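Local coordinates for rhodopsin (Rubrobacter xylanophilus, PDB 6KFQ), which binds retinal within a bundle of seven transmembrane helices and works as a highly thermostable, light-absorbing proton pump, at residues Leu18-Leu23 / Leu215-Arg220; Thr25-Pro28 / Phe34-Ile37; Ala90-Arg95 / Ser154-Ala159; Ser147-Glu152 / Gln162-Leu167; Ile184-Glu187 / Ser193-Val196. All coordinates share one frame; numbering follows the deposited sequence.

Contact 1: residues Leu18-Leu23 / Leu215-Arg220; sequences LYFAFL and LLLSSR
Leu217 reaches from the last turns of the helix 194-218 between Phe20 and Leu23, near the end of the helix 2-23, and gives up more surface to this contact than either partner. Its branch CD1 rests near the root of the phenylalanine: the methyl lies 3.7 Å from Phe20 CG, and Phe20 CB is almost as near, at 3.8 Å. The two side chains meet at about a right angle, with the methyl coming to the ring obliquely. On the other flank the methylene is used, Leu23 CD1 standing 3.9 Å from Leu217 CB. Its CG is anti to the carbonyl carbon (chi1 -59°), which carries the branch out from its own helix toward Phe20. The backbones of Phe20 and Leu217 stand 7.5 Å apart between CA atoms, a spacing bridged here by apolar side chains; leucine suits it because its flexible, branched end can put a methyl on Phe20 while its CB meets Leu23. Within its own helix Leu23 CG sits 3.9 Å above the plane of the Tyr19 ring, toward the rim. Farther along, the helix 194-218 comes to its end, and Ser219 OG turns back to donate to Leu215 O at 2.8 Å. The contact joins the first and seventh transmembrane helices of the rhodopsin bundle, and the helix 32-53 packs against both: Phe20 touches Thr38 and Thr42, Leu23 meets Phe35, and Leu216 leans on Thr38.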
# COMPACT_ATOMS: atom_id res chain seq x y z
N LEU A 18 1.34 -4.82 16.17
CA LEU A 18 1.87 -5.42 17.39
C LEU A 18 2.62 -6.71 17.09
O LEU A 18 3.70 -6.96 17.64
CB LEU A 18 0.74 -5.67 18.38
CG LEU A 18 -0.07 -4.45 18.81
CD1 LEU A 18 -1.10 -4.82 19.87
CD2 LEU A 18 0.86 -3.35 19.31
N TYR A 19 2.06 -7.55 16.21
CA TYR A 19 2.74 -8.80 15.87
C TYR A 19 4.06 -8.53 15.15
O TYR A 19 5.06 -9.19 15.43
CB TYR A 19 1.84 -9.68 15.01
CG TYR A 19 2.42 -11.05 14.75
CD1 TYR A 19 2.55 -11.55 13.47
CD2 TYR A 19 2.85 -11.84 15.82
CE1 TYR A 19 3.08 -12.80 13.24
CE2 TYR A 19 3.39 -13.10 15.60
CZ TYR A 19 3.49 -13.58 14.31
OH TYR A 19 4.03 -14.83 14.07
N PHE A 20 4.07 -7.58 14.21
CA PHE A 20 5.31 -7.28 13.51
C PHE A 20 6.35 -6.69 14.46
O PHE A 20 7.54 -6.99 14.34
CB PHE A 20 5.06 -6.33 12.33
CG PHE A 20 4.15 -6.89 11.28
CD1 PHE A 20 3.89 -8.24 11.21
CD2 PHE A 20 3.57 -6.04 10.34
CE1 PHE A 20 3.04 -8.75 10.25
CE2 PHE A 20 2.72 -6.54 9.37
CZ PHE A 20 2.46 -7.89 9.32
N ALA A 21 5.91 -5.86 15.40
CA ALA A 21 6.85 -5.36 16.40
C ALA A 21 7.41 -6.50 17.23
O ALA A 21 8.58 -6.47 17.63
CB ALA A 21 6.17 -4.31 17.29
N PHE A 22 6.59 -7.53 17.49
CA PHE A 22 7.06 -8.68 18.25
C PHE A 22 8.09 -9.49 17.47
O PHE A 22 9.14 -9.86 18.01
CB PHE A 22 5.89 -9.57 18.65
CG PHE A 22 6.32 -10.86 19.28
CD1 PHE A 22 6.64 -10.90 20.63
CD2 PHE A 22 6.43 -12.02 18.54
CE1 PHE A 22 7.06 -12.08 21.23
CE2 PHE A 22 6.85 -13.21 19.13
CZ PHE A 22 7.16 -13.23 20.48
N LEU A 23 7.80 -9.80 16.20
CA LEU A 23 8.72 -10.61 15.40
C LEU A 23 10.09 -9.96 15.28
O LEU A 23 11.10 -10.65 15.05
CB LEU A 23 8.16 -10.86 14.00
CG LEU A 23 6.84 -11.61 13.82
CD1 LEU A 23 6.40 -11.49 12.34
CD2 LEU A 23 6.99 -13.06 14.23
N LEU A 215 3.75 -12.42 5.17
CA LEU A 215 4.55 -13.19 4.22
C LEU A 215 6.00 -12.73 4.21
O LEU A 215 6.92 -13.56 4.19
CB LEU A 215 3.93 -13.09 2.83
CG LEU A 215 2.57 -13.75 2.67
CD1 LEU A 215 1.97 -13.45 1.31
CD2 LEU A 215 2.68 -15.26 2.91
N LEU A 216 6.22 -11.41 4.22
CA LEU A 216 7.59 -10.89 4.20
C LEU A 216 8.35 -11.28 5.47
O LEU A 216 9.43 -11.89 5.40
CB LEU A 216 7.55 -9.36 4.06
CG LEU A 216 8.93 -8.70 4.14
CD1 LEU A 216 9.84 -9.24 3.06
CD2 LEU A 216 8.81 -7.18 4.05
N LEU A 217 7.80 -10.93 6.63
CA LEU A 217 8.54 -11.07 7.88
C LEU A 217 8.63 -12.51 8.36
O LEU A 217 9.45 -12.80 9.23
CB LEU A 217 7.91 -10.19 8.96
CG LEU A 217 7.87 -8.71 8.57
CD1 LEU A 217 7.42 -7.84 9.74
CD2 LEU A 217 9.23 -8.25 8.06
N SER A 218 7.81 -13.41 7.82
CA SER A 218 7.95 -14.83 8.12
C SER A 218 8.98 -15.53 7.23
O SER A 218 9.33 -16.69 7.51
CB SER A 218 6.60 -15.54 7.99
OG SER A 218 5.63 -14.94 8.83
N SER A 219 9.46 -14.87 6.18
CA SER A 219 10.45 -15.46 5.26
C SER A 219 11.85 -15.27 5.84
O SER A 219 12.70 -14.54 5.30
CB SER A 219 10.34 -14.83 3.88
OG SER A 219 9.07 -15.03 3.30
N ARG A 220 12.10 -15.98 6.94
CA ARG A 220 13.34 -15.78 7.69
C ARG A 220 14.57 -16.21 6.90
O ARG A 220 15.63 -15.59 7.04
CB ARG A 220 13.27 -16.54 9.02
CG ARG A 220 12.08 -16.15 9.88
CD ARG A 220 12.09 -16.89 11.22
NE ARG A 220 13.38 -16.72 11.88
CZ ARG A 220 13.74 -15.63 12.55
NH1 ARG A 220 12.90 -14.60 12.65
NH2 ARG A 220 14.94 -15.56 13.11

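Contact 2: residues Thr25-Pro28 / Phe34-Ile37; sequences TNAP and FFVI
The methyl of Ala27 lies over one face of the Phe35 ring, its CB 3.7 Å from the ring centroid and 26° off the normal, a clear CH-pi contact. The methyl is shifted toward the rim, so that it comes nearest to one side of the ring: Ala27 CB is 3.4 Å from Phe35 CE2. A small residue suits this place, because the main chain of the loop passes close enough for Ala27 CA to approach the ring as well, 3.9 Å from Phe35 CZ. Pro28 adds a looser touch, its CD standing 4.1 Å from Phe35 CZ and meeting the ring obliquely, while the two side chains cross at about a right angle. The segment 25-28 belongs to the short connection between the helices 2-23 and 32-53, the first two of the seven-helix rhodopsin fold, and Phe35 stands in the opening turns of the second. With CG anti to the carbonyl carbon (chi1 -65°), its ring is carried off the helix and in beneath the loop. A serine in place of Phe35 would probably leave the Ala27 methyl without a surface to rest on and open a gap below the loop. Other parts of the chain also meet this ring: Leu24, Leu217 and Leu223 touch it, so that it is buried between the loop and the helices 194-218 and 220-228. The loop is held by polar bonds too. Asn26 O accepts from Arg220 NH1, whose side chain also packs on Pro28, and Pro28 O accepts from Thr31 OG1.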
# COMPACT_ATOMS: atom_id res chain seq x y z
N THR A 25 11.96 -8.90 17.51
CA THR A 25 12.87 -9.34 18.56
C THR A 25 13.61 -10.63 18.20
O THR A 25 14.60 -10.96 18.86
CB THR A 25 12.11 -9.51 19.88
OG1 THR A 25 11.23 -10.63 19.80
CG2 THR A 25 11.29 -8.26 20.16
N ASN A 26 13.15 -11.36 17.19
CA ASN A 26 13.85 -12.54 16.68
C ASN A 26 14.20 -12.35 15.20
O ASN A 26 14.34 -13.33 14.46
CB ASN A 26 13.02 -13.80 16.89
CG ASN A 26 13.83 -15.08 16.71
OD1 ASN A 26 15.05 -15.09 16.90
ND2 ASN A 26 13.16 -16.17 16.34
N ALA A 27 14.36 -11.11 14.77
CA ALA A 27 14.69 -10.83 13.37
C ALA A 27 16.10 -11.34 13.06
O ALA A 27 17.00 -11.20 13.88
CB ALA A 27 14.61 -9.34 13.08
N PRO A 28 16.31 -11.93 11.88
CA PRO A 28 17.69 -12.25 11.48
C PRO A 28 18.53 -10.98 11.47
O PRO A 28 18.04 -9.88 11.25
CB PRO A 28 17.52 -12.83 10.07
CG PRO A 28 16.13 -13.40 10.08
CD PRO A 28 15.32 -12.46 10.93
N PHE A 34 13.64 -4.30 7.81
CA PHE A 34 12.42 -4.81 7.19
C PHE A 34 11.27 -4.83 8.19
O PHE A 34 10.15 -4.40 7.89
CB PHE A 34 12.65 -6.22 6.64
CG PHE A 34 13.36 -6.25 5.32
CD1 PHE A 34 12.74 -5.77 4.18
CD2 PHE A 34 14.63 -6.78 5.21
CE1 PHE A 34 13.39 -5.81 2.95
CE2 PHE A 34 15.29 -6.82 3.99
CZ PHE A 34 14.66 -6.34 2.85
N PHE A 35 11.53 -5.33 9.40
CA PHE A 35 10.50 -5.41 10.42
C PHE A 35 10.03 -4.02 10.83
O PHE A 35 8.83 -3.80 11.08
CB PHE A 35 11.02 -6.19 11.63
CG PHE A 35 11.32 -7.63 11.33
CD1 PHE A 35 10.43 -8.63 11.69
CD2 PHE A 35 12.46 -7.99 10.62
CE1 PHE A 35 10.68 -9.95 11.39
CE2 PHE A 35 12.72 -9.31 10.31
CZ PHE A 35 11.84 -10.29 10.70
N VAL A 36 10.95 -3.05 10.87
CA VAL A 36 10.59 -1.69 11.24
C VAL A 36 9.72 -1.05 10.16
O VAL A 36 8.68 -0.45 10.45
CB VAL A 36 11.86 -0.86 11.51
CG1 VAL A 36 11.50 0.59 11.79
CG2 VAL A 36 12.63 -1.46 12.67
N ILE A 37 10.14 -1.18 8.89
CA ILE A 37 9.36 -0.61 7.79
C ILE A 37 7.97 -1.21 7.73
O ILE A 37 6.98 -0.51 7.52
CB ILE A 37 10.10 -0.82 6.45
CG1 ILE A 37 11.44 -0.07 6.43
CG2 ILE A 37 9.22 -0.40 5.29
CD1 ILE A 37 12.26 -0.32 5.15

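Contact 3: residues Ala90-Arg95 / Ser154-Ala159; sequences ALADPR and SRRTPA
Arg156 leaves its backbone with CB pointing toward the segment 90-95, and from there its chain runs past the carbonyls at the end of the helix 70-90. CG comes first, 3.4 Å from Ala90 O, and CD follows along the same oxygen at 3.6 Å; these are methylene contacts, not bonds. Bends at chi2 (-82°) and chi3 (-111°) fold the chain across the backbone rather than letting it run straight out. NE then finds its strongest partner just before the segment, donating to Leu89 O, while NH2 makes a weak bond to Leu88 O. The guanidinium is laid flat against the main chain beyond the helix: Leu91 O sits over one of its faces, 3.3 Å from Arg156 NH2 but at an angle too poor for a hydrogen bond. Over the same face lies Ala92, whose CA is 3.8 Å from Arg156 NH1. A long cationic side chain suits a helix C-terminus, where carbonyls without helical partners would probably favour a positive charge. A leucine in its place would probably leave Leu89 O without this donor and the helix end without its charge. The segment 154-159 links the helices 124-153 and 158-184, the fifth and sixth of the bundle. Arg156 thus ties that turn to the third helix, 70-90, and also packs on Ile226 of the helix 220-228, while Ala90 itself rests on Leu149, Ala153 and Phe164.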
# COMPACT_ATOMS: atom_id res chain seq x y z
N ALA A 90 14.63 -6.88 -3.69
CA ALA A 90 15.10 -7.17 -5.05
C ALA A 90 16.52 -6.67 -5.31
O ALA A 90 17.28 -7.32 -6.04
CB ALA A 90 14.15 -6.55 -6.08
N LEU A 91 16.89 -5.52 -4.75
CA LEU A 91 18.15 -4.87 -5.11
C LEU A 91 19.25 -5.23 -4.12
O LEU A 91 19.11 -5.03 -2.91
CB LEU A 91 17.96 -3.35 -5.17
CG LEU A 91 16.86 -2.85 -6.12
CD1 LEU A 91 16.47 -1.41 -5.78
CD2 LEU A 91 17.30 -2.93 -7.58
N ALA A 92 20.37 -5.74 -4.66
CA ALA A 92 21.47 -6.18 -3.81
C ALA A 92 22.20 -5.01 -3.16
O ALA A 92 22.78 -5.17 -2.08
CB ALA A 92 22.45 -7.02 -4.63
N ASP A 93 22.18 -3.84 -3.79
CA ASP A 93 22.77 -2.63 -3.21
C ASP A 93 21.89 -1.45 -3.58
O ASP A 93 22.10 -0.81 -4.63
CB ASP A 93 24.21 -2.41 -3.69
CG ASP A 93 24.94 -1.35 -2.89
OD1 ASP A 93 26.10 -1.03 -3.22
OD2 ASP A 93 24.35 -0.84 -1.90
N PRO A 94 20.90 -1.12 -2.76
CA PRO A 94 19.99 -0.02 -3.10
C PRO A 94 20.66 1.35 -3.13
O PRO A 94 20.13 2.27 -3.77
CB PRO A 94 18.92 -0.09 -2.00
CG PRO A 94 19.08 -1.46 -1.38
CD PRO A 94 20.53 -1.78 -1.50
N ARG A 95 21.82 1.51 -2.49
CA ARG A 95 22.49 2.80 -2.48
C ARG A 95 22.92 3.23 -3.88
O ARG A 95 23.07 4.42 -4.15
CB ARG A 95 23.70 2.76 -1.55
N SER A 154 15.85 -11.80 -9.63
CA SER A 154 16.29 -13.09 -10.14
C SER A 154 17.78 -13.32 -9.93
O SER A 154 18.24 -14.45 -10.09
CB SER A 154 15.94 -13.20 -11.62
OG SER A 154 16.63 -12.21 -12.36
N ARG A 155 18.54 -12.28 -9.59
CA ARG A 155 19.96 -12.41 -9.27
C ARG A 155 20.20 -12.60 -7.78
O ARG A 155 21.35 -12.80 -7.37
CB ARG A 155 20.73 -11.17 -9.74
CG ARG A 155 20.71 -10.96 -11.24
CD ARG A 155 21.72 -9.89 -11.66
NE ARG A 155 21.50 -8.64 -10.95
CZ ARG A 155 22.18 -7.52 -11.17
NH1 ARG A 155 23.14 -7.49 -12.09
NH2 ARG A 155 21.90 -6.42 -10.48
N ARG A 156 19.17 -12.51 -6.96
CA ARG A 156 19.29 -12.74 -5.53
C ARG A 156 19.24 -14.24 -5.26
O ARG A 156 19.11 -15.06 -6.17
CB ARG A 156 18.19 -11.99 -4.80
CG ARG A 156 18.21 -10.50 -5.09
CD ARG A 156 19.23 -9.79 -4.23
NE ARG A 156 18.58 -8.94 -3.25
CZ ARG A 156 19.10 -8.61 -2.07
NH1 ARG A 156 20.29 -9.08 -1.71
NH2 ARG A 156 18.41 -7.82 -1.25
N THR A 157 19.35 -14.61 -3.98
CA THR A 157 19.32 -16.02 -3.63
C THR A 157 17.94 -16.60 -3.95
O THR A 157 16.97 -15.86 -4.05
CB THR A 157 19.63 -16.22 -2.15
OG1 THR A 157 18.64 -15.55 -1.36
CG2 THR A 157 21.01 -15.67 -1.81
N PRO A 158 17.85 -17.92 -4.14
CA PRO A 158 16.54 -18.52 -4.46
C PRO A 158 15.44 -18.16 -3.47
O PRO A 158 14.30 -17.93 -3.90
CB PRO A 158 16.86 -20.02 -4.44
CG PRO A 158 18.27 -20.10 -4.86
CD PRO A 158 18.94 -18.91 -4.22
N ALA A 159 15.75 -18.06 -2.18
CA ALA A 159 14.70 -17.73 -1.21
C ALA A 159 14.25 -16.28 -1.34
O ALA A 159 13.06 -15.98 -1.19
CB ALA A 159 15.19 -17.99 0.22

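Contact 4: residues Ser147-Glu152 / Gln162-Leu167; sequences SRLFAE and QIFRTL. With SO4 (sulfate ion), chain S.
The edge of the Phe164 ring is driven into one face of Phe150, with CE2 of Phe164 3.7 Å above the plane and over its centre. This is a T-shaped pair, the centroids 5.1 Å apart and the planes at 78°. Phe164 CG is anti to the backbone N (chi1 172°), which sends its ring straight across to the other helix, where its far end also presses on Leu149: CZ is 3.6 Å from Leu149 CB. Phe150 meets Arg165 more loosely, through the methylene CG. The polar end of Arg165 turns to a water lying at the edge of its guanidinium; NE donates to it over 2.7 Å, and the water donates in turn to Phe150 O, bridging the two helices beside the aromatic pair. Arg148 faces elsewhere. At one edge of its guanidinium, NE and NH2 both grip Glu152 OE2, the NE bond of this salt bridge 2.9 Å long and made on the anti side of the oxygen. At another edge NH1 and NH2 hold a sulfate, probably from the crystallisation liquor, almost straight; Asn97 and Phe100 bind the same ion. Glu152 OE1 keeps a second partner, Arg155. Phe150 also touches a bound lipid. The T-shaped pair and the water bridge join the antiparallel helices 124-153 and 158-184, the fifth and sixth of the rhodopsin bundle, whose local axes approach to 10.4 Å near the connecting turn.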
# COMPACT_ATOMS: atom_id res chain seq x y z
N SER A 147 9.43 -4.50 -15.05
CA SER A 147 10.55 -4.48 -15.98
C SER A 147 11.90 -4.47 -15.27
O SER A 147 12.89 -4.96 -15.83
CB SER A 147 10.44 -3.27 -16.90
OG SER A 147 10.59 -2.07 -16.17
N ARG A 148 11.98 -3.90 -14.07
CA ARG A 148 13.25 -3.75 -13.37
C ARG A 148 13.39 -4.69 -12.18
O ARG A 148 14.38 -5.42 -12.09
CB ARG A 148 13.42 -2.31 -12.90
CG ARG A 148 14.69 -2.04 -12.11
CD ARG A 148 15.93 -2.16 -12.99
NE ARG A 148 17.13 -1.91 -12.21
CZ ARG A 148 17.70 -0.72 -12.07
NH1 ARG A 148 17.17 0.34 -12.67
NH2 ARG A 148 18.79 -0.59 -11.33
N LEU A 149 12.43 -4.69 -11.25
CA LEU A 149 12.66 -5.40 -10.00
C LEU A 149 12.58 -6.91 -10.16
O LEU A 149 13.29 -7.64 -9.45
CB LEU A 149 11.69 -4.92 -8.92
CG LEU A 149 11.95 -3.52 -8.39
CD1 LEU A 149 11.02 -3.20 -7.22
CD2 LEU A 149 13.41 -3.36 -7.99
N PHE A 150 11.72 -7.42 -11.05
CA PHE A 150 11.70 -8.87 -11.27
C PHE A 150 13.04 -9.35 -11.80
O PHE A 150 13.51 -10.43 -11.43
CB PHE A 150 10.57 -9.26 -12.23
CG PHE A 150 9.25 -9.51 -11.55
CD1 PHE A 150 8.37 -8.47 -11.31
CD2 PHE A 150 8.90 -10.80 -11.15
CE1 PHE A 150 7.15 -8.69 -10.68
CE2 PHE A 150 7.68 -11.03 -10.52
CZ PHE A 150 6.81 -9.98 -10.29
N ALA A 151 13.67 -8.56 -12.67
CA ALA A 151 14.98 -8.94 -13.18
C ALA A 151 16.04 -8.86 -12.09
O ALA A 151 16.89 -9.75 -11.98
CB ALA A 151 15.35 -8.05 -14.37
N GLU A 152 16.00 -7.80 -11.28
CA GLU A 152 16.95 -7.68 -10.18
C GLU A 152 16.82 -8.84 -9.20
O GLU A 152 17.82 -9.43 -8.79
CB GLU A 152 16.75 -6.35 -9.47
CG GLU A 152 17.08 -5.14 -10.33
CD GLU A 152 18.54 -4.76 -10.26
OE1 GLU A 152 19.30 -5.46 -9.55
OE2 GLU A 152 18.93 -3.76 -10.90
N GLN A 162 12.14 -15.95 -4.38
CA GLN A 162 10.82 -16.57 -4.21
C GLN A 162 9.87 -15.67 -3.43
O GLN A 162 8.70 -15.50 -3.81
CB GLN A 162 10.98 -17.93 -3.53
CG GLN A 162 9.65 -18.63 -3.27
CD GLN A 162 9.83 -19.95 -2.53
OE1 GLN A 162 10.92 -20.53 -2.53
NE2 GLN A 162 8.76 -20.42 -1.91
N ILE A 163 10.34 -15.07 -2.33
CA ILE A 163 9.46 -14.20 -1.57
C ILE A 163 9.19 -12.91 -2.34
O ILE A 163 8.07 -12.38 -2.31
CB ILE A 163 10.01 -13.92 -0.16
CG1 ILE A 163 9.00 -13.08 0.64
CG2 ILE A 163 11.33 -13.17 -0.24
CD1 ILE A 163 7.62 -13.73 0.75
N PHE A 164 10.19 -12.40 -3.04
CA PHE A 164 9.93 -11.23 -3.87
C PHE A 164 8.80 -11.52 -4.86
O PHE A 164 7.85 -10.74 -4.99
CB PHE A 164 11.16 -10.79 -4.65
CG PHE A 164 10.82 -9.72 -5.65
CD1 PHE A 164 10.71 -8.40 -5.24
CD2 PHE A 164 10.50 -10.05 -6.96
CE1 PHE A 164 10.33 -7.40 -6.14
CE2 PHE A 164 10.12 -9.06 -7.86
CZ PHE A 164 10.04 -7.74 -7.44
N ARG A 165 8.91 -12.63 -5.59
CA ARG A 165 7.91 -12.94 -6.60
C ARG A 165 6.53 -13.08 -5.98
O ARG A 165 5.54 -12.60 -6.53
CB ARG A 165 8.32 -14.21 -7.35
CG ARG A 165 9.48 -13.96 -8.30
CD ARG A 165 10.18 -15.25 -8.69
NE ARG A 165 11.40 -14.97 -9.44
CZ ARG A 165 12.40 -15.84 -9.58
NH1 ARG A 165 12.32 -17.04 -9.02
NH2 ARG A 165 13.48 -15.50 -10.27
N THR A 166 6.45 -13.72 -4.81
CA THR A 166 5.18 -13.86 -4.12
C THR A 166 4.60 -12.50 -3.74
O THR A 166 3.42 -12.22 -4.00
CB THR A 166 5.34 -14.74 -2.89
OG1 THR A 166 5.69 -16.06 -3.31
CG2 THR A 166 4.04 -14.79 -2.09
N LEU A 167 5.41 -11.64 -3.12
CA LEU A 167 4.91 -10.34 -2.69
C LEU A 167 4.60 -9.45 -3.88
O LEU A 167 3.65 -8.65 -3.84
CB LEU A 167 5.92 -9.67 -1.77
CG LEU A 167 6.16 -10.36 -0.43
CD1 LEU A 167 7.17 -9.57 0.37
CD2 LEU A 167 4.85 -10.52 0.34
S SO4 S . 19.45 3.17 -11.18
O1 SO4 S . 18.46 2.90 -12.22
O2 SO4 S . 18.88 3.93 -10.08
O3 SO4 S . 19.95 1.89 -10.69
O4 SO4 S . 20.57 3.93 -11.74
O HOH W 1 11.91 -12.65 -10.76

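Contact 5: residues Ile184-Glu187 / Ser193-Val196; sequences IGTE and SLSV. With MPG ([(Z)-octadec-9-enyl] (2R)-2,3-bis(oxidanyl)propanoate), chain Q.
Thr186 lays its methyl against Leu194 where the chain passes from the helix 158-184 into the helix 194-218, the sixth and seventh of the rhodopsin fold, the latter opened by Ser193 as N-cap. The apolar part of the contact is small. Thr186 CG2 stands 3.7 Å from Leu194 CB and equally near the leucine CA, touching the base of the side chain rather than its tip; Leu194 CD1 only brushes the hydroxyl end, 4.0 Å from Thr186 OG1. Threonine suits the place because its two branches can be used differently: with CG2 anti to the carbonyl carbon the methyl goes to Leu194, while OG1 is bonded to Glu197 OE2. Polar interactions thus lead from the loop into the following turn of the helix. Next along the chain Glu187 is bonded through OE1 to the hydroxyl of Tyr72, and its OE2 lies close to Glu197 OE1, a pairing that recalls the two glutamates of the proton-release group in bacteriorhodopsin. Capping is a matter within the segment 193-196: Ser193 OG accepts from Val196 N at 3.2 Å, nearly straight at 162°, taking up an amide that the first turn cannot otherwise satisfy. Lipid contact falls to the outer side of that turn. Val196 touches one bound lipid, and Ser195 meets another, although its hydroxyl is bonded to Trp5 NE1. Ser195 OG comes 3.1 Å from C10 of this lipid, a carbon of the double bond in its octadecenyl chain.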
# COMPACT_ATOMS: atom_id res chain seq x y z
N ILE A 184 -16.29 1.94 -8.72
CA ILE A 184 -17.64 1.51 -8.40
C ILE A 184 -18.19 2.22 -7.17
O ILE A 184 -19.42 2.27 -6.99
CB ILE A 184 -17.74 -0.01 -8.22
CG1 ILE A 184 -16.93 -0.48 -7.02
CG2 ILE A 184 -17.28 -0.72 -9.50
CD1 ILE A 184 -17.03 -1.97 -6.79
N GLY A 185 -17.32 2.80 -6.34
CA GLY A 185 -17.74 3.43 -5.11
C GLY A 185 -18.23 4.85 -5.33
O GLY A 185 -18.52 5.28 -6.45
N THR A 186 -18.29 5.60 -4.23
CA THR A 186 -18.90 6.93 -4.25
C THR A 186 -18.05 7.94 -4.99
O THR A 186 -18.58 8.92 -5.53
CB THR A 186 -19.16 7.39 -2.81
OG1 THR A 186 -17.92 7.48 -2.11
CG2 THR A 186 -20.06 6.39 -2.09
N GLU A 187 -16.73 7.74 -5.03
CA GLU A 187 -15.86 8.65 -5.78
C GLU A 187 -16.08 8.52 -7.28
O GLU A 187 -15.83 9.47 -8.02
CB GLU A 187 -14.39 8.39 -5.45
CG GLU A 187 -13.91 8.99 -4.14
CD GLU A 187 -13.76 7.95 -3.05
OE1 GLU A 187 -12.62 7.57 -2.71
OE2 GLU A 187 -14.80 7.49 -2.53
N SER A 193 -22.71 1.05 -2.54
CA SER A 193 -22.87 2.02 -1.47
C SER A 193 -21.51 2.36 -0.85
O SER A 193 -20.53 1.63 -1.02
CB SER A 193 -23.80 1.47 -0.39
OG SER A 193 -23.18 0.38 0.27
N LEU A 194 -21.48 3.48 -0.12
CA LEU A 194 -20.27 3.84 0.62
C LEU A 194 -19.88 2.74 1.61
O LEU A 194 -18.70 2.48 1.83
CB LEU A 194 -20.50 5.16 1.35
CG LEU A 194 -19.39 5.61 2.30
CD1 LEU A 194 -18.08 5.85 1.55
CD2 LEU A 194 -19.80 6.85 3.07
N SER A 195 -20.87 2.10 2.23
CA SER A 195 -20.54 1.01 3.15
C SER A 195 -19.82 -0.13 2.43
O SER A 195 -18.83 -0.67 2.95
CB SER A 195 -21.81 0.49 3.83
OG SER A 195 -21.52 -0.74 4.48
N VAL A 196 -20.28 -0.49 1.23
CA VAL A 196 -19.61 -1.54 0.46
C VAL A 196 -18.20 -1.09 0.06
O VAL A 196 -17.23 -1.85 0.17
CB VAL A 196 -20.45 -1.92 -0.77
CG1 VAL A 196 -19.66 -2.85 -1.69
CG2 VAL A 196 -21.75 -2.57 -0.34
C7 MPG Q . -26.04 0.50 5.91
C8 MPG Q . -25.86 -0.30 4.65
C9 MPG Q . -25.35 -1.69 4.87
C10 MPG Q . -24.28 -2.21 4.32
C11 MPG Q . -23.79 -3.62 4.44
C12 MPG Q . -22.51 -3.87 3.70
C13 MPG Q . -22.04 -5.31 3.72
C14 MPG Q . -20.74 -5.56 2.99
C15 MPG Q . -20.33 -7.02 2.93
C16 MPG Q . -19.99 -7.64 4.26
C17 MPG Q . -19.55 -9.08 4.18
C18 MPG Q . -19.05 -9.65 5.48

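Contacts 1 to 4 gather at one end of the bundle, and contact 5 stands at the other, 33 to 40 Å away between centres. Contacts 1 and 2 are 7 Å apart and touch through Arg220 on Asn26 and Pro28, and through Leu217 and Leu23 on Phe35; contacts 3 and 4, 9 Å apart, touch, both use helix 158-184, and their segments alternate along the chain. Contacts 1 and 4, with centres 20 Å apart, also touch, Leu215 and Leu216 packing on Leu167. Contact 1 spans almost the whole sequence, pairing the first and seventh helices, the other four falling between its segments. Contacts 2, 4 and 5 join sequence neighbours. Together they join helices at both ends of the retinal-binding bundle.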